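Local coordinates for protein tannase (Lactobacillus plantarum, PDB 3WA7) that probably hydrolyses the galloyl ester bonds of tannins, as a tannase of the alpha/beta-hydrolase fold, at residues A[180-183]-A[184-188]. Numbering follows the deposited sequence.
Sequences YFEP and ALTAL
Thr186 turns back on Glu182 in the first turn of helix 182-188, a short surface helix of this alpha/beta-hydrolase, and grips its carbonyl twice. The backbone N of Thr186 makes the usual helical bond to Glu182 O at 2.8 Å. Thr186 OG1 donates to the same Glu182 O at 2.9 Å, but from above the carbonyl plane, 46° out of it. With OG1 beside its own backbone N (chi1 -66°), the hydroxyl folds down onto the preceding turn. One stage earlier, Leu185 N bonds to Phe181 O at 3.1 Å, where the chain passes from a 3-10 turn into the alpha-helix. Leu185 CG lies close beside that oxygen, and its CD1 reaches Phe181 CB at 4.2 Å, two apolar groups directed to the buried side. There Phe181 packs on Ile133 and Lys137 of helix 131-145, while Leu185 meets Arg141. Arg141, outside this stretch, also forms a salt bridge with Glu182 OE2, which lies 4.1 Å from Thr186 OG1; the glutamate chain, bent at chi2 (56°), crosses the threonine at about a right angle. Ala187 N then closes the next turn on Pro183 O. At the helix start a water replaces the direct backbone link between Tyr180 and Ala184: it donates to Tyr180 O at 2.8 Å and accepts from Ala184 N at 3.0 Å.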
loop_
_atom_site.group_PDB
_atom_site.type_symbol
_atom_site.label_atom_id
_atom_site.label_comp_id
_atom_site.label_asym_id
_atom_site.label_seq_id
_atom_site.Cartn_x
_atom_site.Cartn_y
_atom_site.Cartn_z
ATOM N N TYR A 180 -7.854 12.434 -14.851
ATOM C CA TYR A 180 -7.111 13.353 -13.995
ATOM C C TYR A 180 -5.601 13.292 -14.217
ATOM O O TYR A 180 -4.911 14.308 -14.134
ATOM C CB TYR A 180 -7.396 13.058 -12.519
ATOM C CG TYR A 180 -6.680 13.998 -11.577
ATOM C CD1 TYR A 180 -7.216 15.248 -11.268
ATOM C CD2 TYR A 180 -5.444 13.658 -11.028
ATOM C CE1 TYR A 180 -6.537 16.137 -10.436
ATOM C CE2 TYR A 180 -4.756 14.538 -10.197
ATOM C CZ TYR A 180 -5.308 15.776 -9.906
ATOM O OH TYR A 180 -4.624 16.655 -9.098
ATOM N N PHE A 181 -5.095 12.098 -14.510
ATOM C CA PHE A 181 -3.663 11.900 -14.694
ATOM C C PHE A 181 -3.165 12.015 -16.126
ATOM O O PHE A 181 -1.963 11.916 -16.375
ATOM C CB PHE A 181 -3.267 10.530 -14.132
ATOM C CG PHE A 181 -3.777 10.282 -12.740
ATOM C CD1 PHE A 181 -5.053 9.763 -12.534
ATOM C CD2 PHE A 181 -3.000 10.608 -11.636
ATOM C CE1 PHE A 181 -5.546 9.571 -11.243
ATOM C CE2 PHE A 181 -3.484 10.424 -10.341
ATOM C CZ PHE A 181 -4.760 9.904 -10.145
ATOM N N GLU A 182 -4.076 12.241 -17.066
ATOM C CA GLU A 182 -3.684 12.332 -18.465
ATOM C C GLU A 182 -2.686 13.455 -18.754
ATOM O O GLU A 182 -1.705 13.243 -19.465
ATOM C CB GLU A 182 -4.925 12.474 -19.352
ATOM C CG GLU A 182 -4.730 11.941 -20.765
ATOM C CD GLU A 182 -4.286 10.482 -20.784
ATOM O OE1 GLU A 182 -4.943 9.647 -20.124
ATOM O OE2 GLU A 182 -3.287 10.168 -21.462
ATOM N N PRO A 183 -2.918 14.664 -18.215
ATOM C CA PRO A 183 -1.963 15.743 -18.484
ATOM C C PRO A 183 -0.526 15.387 -18.088
ATOM O O PRO A 183 0.416 15.639 -18.845
ATOM C CB PRO A 183 -2.524 16.905 -17.668
ATOM C CG PRO A 183 -3.998 16.684 -17.776
ATOM C CD PRO A 183 -4.115 15.187 -17.532
ATOM N N ALA A 184 -0.362 14.800 -16.906
ATOM C CA ALA A 184 0.960 14.414 -16.420
ATOM C C ALA A 184 1.586 13.330 -17.297
ATOM O O ALA A 184 2.773 13.386 -17.625
ATOM C CB ALA A 184 0.862 13.927 -14.974
ATOM N N LEU A 185 0.786 12.341 -17.674
ATOM C CA LEU A 185 1.274 11.250 -18.508
ATOM C C LEU A 185 1.646 11.743 -19.902
ATOM O O LEU A 185 2.585 11.238 -20.516
ATOM C CB LEU A 185 0.222 10.143 -18.583
ATOM C CG LEU A 185 0.034 9.405 -17.252
ATOM C CD1 LEU A 185 -1.250 8.585 -17.278
ATOM C CD2 LEU A 185 1.246 8.515 -16.996
ATOM N N THR A 186 0.916 12.739 -20.391
ATOM C CA THR A 186 1.189 13.302 -21.705
ATOM C C THR A 186 2.526 14.034 -21.677
ATOM O O THR A 186 3.330 13.902 -22.598
ATOM C CB THR A 186 0.082 14.288 -22.131
ATOM O OG1 THR A 186 -1.145 13.572 -22.319
ATOM C CG2 THR A 186 0.461 14.996 -23.430
ATOM N N ALA A 187 2.759 14.797 -20.612
ATOM C CA ALA A 187 3.999 15.551 -20.463
ATOM C C ALA A 187 5.213 14.629 -20.442
ATOM O O ALA A 187 6.248 14.938 -21.033
ATOM C CB ALA A 187 3.956 16.387 -19.186
ATOM N N LEU A 188 5.082 13.498 -19.757
ATOM C CA LEU A 188 6.171 12.531 -19.655
ATOM C C LEU A 188 6.368 11.748 -20.942
ATOM O O LEU A 188 7.418 11.141 -21.149
ATOM C CB LEU A 188 5.897 11.532 -18.532
ATOM C CG LEU A 188 5.962 12.003 -17.084
ATOM C CD1 LEU A 188 5.535 10.857 -16.172
ATOM C CD2 LEU A 188 7.371 12.455 -16.752
HETATM O O HOH W 1 -2.299 15.102 -14.632
#